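PDB 4G3H: arginase (RocF), which probably hydrolyses L-arginine to L-ornithine and urea, using two manganese ions bound in each subunit. Local coordinates for residues A[16-21]-A[87-92]; A[221-226]-A[268-273]. One frame throughout, in Å; residues are numbered along the deposited sequence.

Both contacts belong to the alpha/beta fold of arginase, in which helices pack around a parallel eight-stranded sheet. Contact 1 comes first along the chain and is closed before contact 2 begins. It joins the start of helix 16-30 to the loop after strand 84-87, near the manganese ions. Contact 2 joins turn 223-226 to the segment between helix 256-269 and strand 274-280. Their centres are about 27 Å apart, on opposite sides of the chain's centre. Strands 84-87 and 274-280 are neighbours in the sheet, so the two contacts sit at opposite ends of adjacent strands. Contact 1 therefore lies at the metal-bearing end, and contact 2 at the far end.

Contact 1 of 2, residues A[16-21]-A[87-92]; sequences GTDKGV and LSSEHA
Ser89 meets Thr17 and Asp18 where the loop after strand 84-87 faces the first turn of helix 16-30. This is the end of the parallel sheet in the arginase alpha/beta fold near which the manganese ions bind. The tight part centres on the Ser89 hydroxyl. It donates to Asp18 OD1, with Ser89 OG 2.7 Å from that oxygen and nearly along its C-O axis. It also accepts a bond from Thr17 OG1, which lies 3.0 Å from Ser89 OG. The Ser89 side chain reaches the helix because its OG stands anti to the backbone N (chi1 -170°). Asp18 OD1 also bonds to Tyr50 OH, and OD2 takes the backbone N-H of Ala8. One turn on, Val21 lays CG2 against the Ser89 backbone, 3.6 Å from Ser89 CA. Its other methyl, CG1, makes a looser apolar contact with Leu87 CB at 4.3 Å.

The looser side is at Glu90, which is partly exposed. Its carboxylate passes by Thr17 without a bond across the contact and instead forms a salt bridge with Arg15, just before the helix. Its side chain is about 8 Å from a bound manganese ion, so the loop runs close to the metal site without this residue touching it. The nearest approach of Glu90 to the helix segment is OE1 to Thr17 OG1, 4.0 Å.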
loop_
_atom_site.group_PDB
_atom_site.type_symbol
_atom_site.label_atom_id
_atom_site.label_comp_id
_atom_site.label_asym_id
_atom_site.label_seq_id
_atom_site.Cartn_x
_atom_site.Cartn_y
_atom_site.Cartn_z
ATOM N N GLY A 16 8.826 -9.485 11.481
ATOM C CA GLY A 16 9.647 -9.660 10.291
ATOM C C GLY A 16 9.545 -8.545 9.258
ATOM O O GLY A 16 10.508 -8.267 8.543
ATOM N N THR A 17 8.384 -7.907 9.166
ATOM C CA THR A 17 8.204 -6.823 8.210
ATOM C C THR A 17 8.888 -5.546 8.690
ATOM O O THR A 17 9.411 -4.795 7.883
ATOM C CB THR A 17 6.713 -6.518 7.961
ATOM O OG1 THR A 17 6.056 -6.308 9.213
ATOM C CG2 THR A 17 6.045 -7.666 7.208
ATOM N N ASP A 18 8.874 -5.303 10.002
ATOM C CA ASP A 18 9.513 -4.117 10.575
ATOM C C ASP A 18 11.016 -4.196 10.340
ATOM O O ASP A 18 11.680 -3.179 10.122
ATOM C CB ASP A 18 9.218 -4.019 12.080
ATOM C CG ASP A 18 7.870 -3.374 12.373
ATOM O OD1 ASP A 18 7.027 -3.316 11.460
ATOM O OD2 ASP A 18 7.639 -2.932 13.518
ATOM N N LYS A 19 11.553 -5.414 10.380
ATOM C CA LYS A 19 12.973 -5.623 10.142
ATOM C C LYS A 19 13.232 -5.362 8.667
ATOM O O LYS A 19 14.284 -4.846 8.291
ATOM C CB LYS A 19 13.380 -7.053 10.519
ATOM C CG LYS A 19 13.274 -7.327 12.016
ATOM C CD LYS A 19 13.837 -8.687 12.402
ATOM C CE LYS A 19 13.765 -8.891 13.907
ATOM N NZ LYS A 19 14.302 -10.214 14.324
ATOM N N GLY A 20 12.259 -5.714 7.830
ATOM C CA GLY A 20 12.406 -5.470 6.407
ATOM C C GLY A 20 12.530 -3.977 6.170
ATOM O O GLY A 20 13.411 -3.515 5.438
ATOM N N VAL A 21 11.641 -3.218 6.803
ATOM C CA VAL A 21 11.643 -1.766 6.683
ATOM C C VAL A 21 12.966 -1.132 7.142
ATOM O O VAL A 21 13.488 -0.239 6.473
ATOM C CB VAL A 21 10.503 -1.136 7.505
ATOM C CG1 VAL A 21 10.610 0.394 7.460
ATOM C CG2 VAL A 21 9.157 -1.614 6.975
ATOM N N LEU A 87 7.205 3.147 3.194
ATOM C CA LEU A 87 7.365 1.849 3.673
ATOM C C LEU A 87 6.523 1.494 4.863
ATOM O O LEU A 87 6.884 1.634 5.847
ATOM C CB LEU A 87 8.810 1.404 3.740
ATOM C CG LEU A 87 9.833 1.959 2.819
ATOM C CD1 LEU A 87 11.051 1.908 3.110
ATOM C CD2 LEU A 87 9.737 1.402 1.688
ATOM N N SER A 88 5.406 0.977 4.560
ATOM C CA SER A 88 4.329 0.646 5.375
ATOM C C SER A 88 4.409 -0.481 6.397
ATOM O O SER A 88 3.698 -0.553 7.119
ATOM C CB SER A 88 3.035 0.731 4.666
ATOM O OG SER A 88 2.756 -0.243 3.952
ATOM N N SER A 89 5.360 -1.348 6.158
ATOM C CA SER A 89 5.718 -2.530 6.757
ATOM C C SER A 89 4.720 -3.618 6.490
ATOM O O SER A 89 4.986 -4.330 5.928
ATOM C CB SER A 89 5.904 -2.398 8.252
ATOM O OG SER A 89 6.426 -3.386 8.860
ATOM N N GLU A 90 3.550 -3.481 6.922
ATOM C CA GLU A 90 2.454 -4.311 6.729
ATOM C C GLU A 90 1.282 -3.699 6.045
ATOM O O GLU A 90 1.037 -2.675 6.303
ATOM C CB GLU A 90 2.133 -5.099 7.995
ATOM C CG GLU A 90 1.742 -4.408 9.139
ATOM C CD GLU A 90 1.561 -5.312 10.346
ATOM O OE1 GLU A 90 2.443 -5.892 10.917
ATOM O OE2 GLU A 90 0.513 -5.370 10.791
ATOM N N HIS A 91 0.672 -4.382 5.083
ATOM C CA HIS A 91 -0.422 -3.760 4.367
ATOM C C HIS A 91 -1.568 -3.219 5.201
ATOM O O HIS A 91 -2.220 -2.263 4.795
ATOM C CB HIS A 91 -0.974 -4.695 3.289
ATOM C CG HIS A 91 -1.113 -4.034 1.954
ATOM N ND1 HIS A 91 -1.112 -2.663 1.805
ATOM C CD2 HIS A 91 -1.241 -4.547 0.712
ATOM C CE1 HIS A 91 -1.231 -2.362 0.525
ATOM N NE2 HIS A 91 -1.311 -3.488 -0.160
ATOM N N ALA A 92 -1.819 -3.802 6.365
ATOM C CA ALA A 92 -2.909 -3.318 7.202
ATOM C C ALA A 92 -2.739 -1.838 7.541
ATOM O O ALA A 92 -3.726 -1.138 7.747
ATOM C CB ALA A 92 -3.003 -4.145 8.487
#

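Contact 2 of 2, residues A[221-226]-A[268-273]; sequences ESLKAV and ESFKDR
Arg273 reaches across to the type I turn Leu223-Val226, at the end of helix 212-223, and grips two backbone carbonyls with one nitrogen. Arg273 NH1 donates to Leu223 O at 2.8 Å. The same Arg273 NH1 donates to Val226 O at 2.9 Å. Val226 O lies near the guanidinium plane, while Leu223 O is tilted 27° out of it. Leu223 O also accepts a hydrogen bond from the backbone N of Val226, which comes from the opposite face of the carbonyl plane. The Val226 side chain crosses that of Arg273 at about a right angle, with Val226 CG2 3.6 Å from Arg273 NH1.

Beside this, Leu223 CD2 meets the Phe270 ring obliquely near its rim, 4.3 Å from Phe270 CE1. Ser269 CB lies over one face of the ring, offset toward the rim. The Arg273 NH2 is at the ring edge, in its plane.

A bend at chi3 (-68°) turns the guanidinium toward the carbonyls. Further out, Leu223, Phe270 and Arg273 all touch Ile229 on strand 228-234, and Leu113 of strand 110-115 meets Leu223 and Phe270. Away from the metal site, the contact ties together two helix-to-strand connections of the arginase alpha/beta fold.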
loop_
_atom_site.group_PDB
_atom_site.type_symbol
_atom_site.label_atom_id
_atom_site.label_comp_id
_atom_site.label_asym_id
_atom_site.label_seq_id
_atom_site.Cartn_x
_atom_site.Cartn_y
_atom_site.Cartn_z
ATOM N N GLU A 221 -8.679 4.619 -18.474
ATOM C CA GLU A 221 -10.108 4.799 -18.671
ATOM C C GLU A 221 -10.821 4.866 -17.329
ATOM O O GLU A 221 -11.606 5.779 -17.087
ATOM C CB GLU A 221 -10.660 3.654 -19.524
ATOM C CG GLU A 221 -10.060 3.625 -20.925
ATOM C CD GLU A 221 -10.474 2.410 -21.743
ATOM O OE1 GLU A 221 -10.093 2.347 -22.934
ATOM O OE2 GLU A 221 -11.169 1.519 -21.206
ATOM N N SER A 222 -10.527 3.909 -16.455
ATOM C CA SER A 222 -11.139 3.857 -15.128
ATOM C C SER A 222 -10.767 5.054 -14.257
ATOM O O SER A 222 -11.539 5.469 -13.393
ATOM C CB SER A 222 -10.715 2.582 -14.394
ATOM O OG SER A 222 -11.206 1.415 -15.029
ATOM N N LEU A 223 -9.583 5.607 -14.494
ATOM C CA LEU A 223 -9.074 6.719 -13.700
ATOM C C LEU A 223 -9.106 8.085 -14.374
ATOM O O LEU A 223 -8.598 9.062 -13.825
ATOM C CB LEU A 223 -7.637 6.398 -13.275
ATOM C CG LEU A 223 -7.421 5.884 -11.850
ATOM C CD1 LEU A 223 -8.471 4.841 -11.490
ATOM C CD2 LEU A 223 -6.014 5.327 -11.729
ATOM N N LYS A 224 -9.709 8.158 -15.552
ATOM C CA LYS A 224 -9.780 9.408 -16.307
ATOM C C LYS A 224 -10.337 10.609 -15.537
ATOM O O LYS A 224 -9.955 11.749 -15.804
ATOM C CB LYS A 224 -10.607 9.194 -17.576
ATOM C CG LYS A 224 -12.012 8.679 -17.314
ATOM C CD LYS A 224 -12.783 8.481 -18.605
ATOM C CE LYS A 224 -14.200 7.999 -18.331
ATOM N NZ LYS A 224 -15.002 7.889 -19.579
ATOM N N ALA A 225 -11.221 10.364 -14.576
ATOM C CA ALA A 225 -11.824 11.460 -13.828
ATOM C C ALA A 225 -11.196 11.821 -12.477
ATOM O O ALA A 225 -11.525 12.866 -11.911
ATOM C CB ALA A 225 -13.314 11.183 -13.639
ATOM N N VAL A 226 -10.303 10.983 -11.955
ATOM C CA VAL A 226 -9.695 11.271 -10.649
ATOM C C VAL A 226 -8.695 12.415 -10.718
ATOM O O VAL A 226 -8.072 12.636 -11.752
ATOM C CB VAL A 226 -8.987 10.023 -10.045
ATOM C CG1 VAL A 226 -9.946 8.832 -10.044
ATOM C CG2 VAL A 226 -7.713 9.710 -10.819
ATOM N N GLU A 268 4.973 6.072 -15.346
ATOM C CA GLU A 268 5.093 7.018 -16.442
ATOM C C GLU A 268 3.710 7.477 -16.915
ATOM O O GLU A 268 3.504 8.656 -17.193
ATOM C CB GLU A 268 5.861 6.375 -17.597
ATOM C CG GLU A 268 6.475 7.364 -18.570
ATOM C CD GLU A 268 7.463 8.302 -17.902
ATOM O OE1 GLU A 268 8.336 7.814 -17.150
ATOM O OE2 GLU A 268 7.368 9.525 -18.137
ATOM N N SER A 269 2.763 6.547 -16.990
ATOM C CA SER A 269 1.414 6.875 -17.437
ATOM C C SER A 269 0.648 7.783 -16.485
ATOM O O SER A 269 -0.236 8.521 -16.913
ATOM C CB SER A 269 0.604 5.600 -17.652
ATOM O OG SER A 269 1.219 4.766 -18.614
ATOM N N PHE A 270 0.975 7.732 -15.196
ATOM C CA PHE A 270 0.276 8.554 -14.211
ATOM C C PHE A 270 1.204 9.486 -13.442
ATOM O O PHE A 270 0.859 9.958 -12.363
ATOM C CB PHE A 270 -0.482 7.653 -13.229
ATOM C CG PHE A 270 -1.532 6.797 -13.886
ATOM C CD1 PHE A 270 -2.678 7.375 -14.433
ATOM C CD2 PHE A 270 -1.350 5.418 -13.999
ATOM C CE1 PHE A 270 -3.625 6.597 -15.091
ATOM C CE2 PHE A 270 -2.286 4.626 -14.653
ATOM C CZ PHE A 270 -3.432 5.218 -15.205
ATOM N N LYS A 271 2.369 9.765 -14.013
ATOM C CA LYS A 271 3.364 10.630 -13.384
ATOM C C LYS A 271 2.804 11.934 -12.798
ATOM O O LYS A 271 3.166 12.327 -11.689
ATOM C CB LYS A 271 4.468 10.966 -14.392
ATOM C CG LYS A 271 5.592 11.823 -13.827
ATOM C CD LYS A 271 6.533 11.026 -12.932
ATOM C CE LYS A 271 7.585 10.278 -13.745
ATOM N NZ LYS A 271 7.010 9.283 -14.691
ATOM N N ASP A 272 1.919 12.593 -13.540
ATOM C CA ASP A 272 1.337 13.864 -13.113
ATOM C C ASP A 272 0.392 13.830 -11.920
ATOM O O ASP A 272 0.413 14.736 -11.087
ATOM C CB ASP A 272 0.615 14.526 -14.287
ATOM C CG ASP A 272 1.554 15.305 -15.182
ATOM O OD1 ASP A 272 2.535 14.715 -15.677
ATOM O OD2 ASP A 272 1.309 16.513 -15.392
ATOM N N ARG A 273 -0.439 12.799 -11.827
ATOM C CA ARG A 273 -1.394 12.726 -10.726
ATOM C C ARG A 273 -0.993 11.823 -9.555
ATOM O O ARG A 273 -1.671 11.806 -8.529
ATOM C CB ARG A 273 -2.765 12.304 -11.264
ATOM C CG ARG A 273 -3.412 13.333 -12.192
ATOM C CD ARG A 273 -4.731 12.817 -12.764
ATOM N NE ARG A 273 -4.521 11.708 -13.697
ATOM C CZ ARG A 273 -5.496 10.969 -14.221
ATOM N NH1 ARG A 273 -6.766 11.207 -13.910
ATOM N NH2 ARG A 273 -5.201 9.985 -15.059
#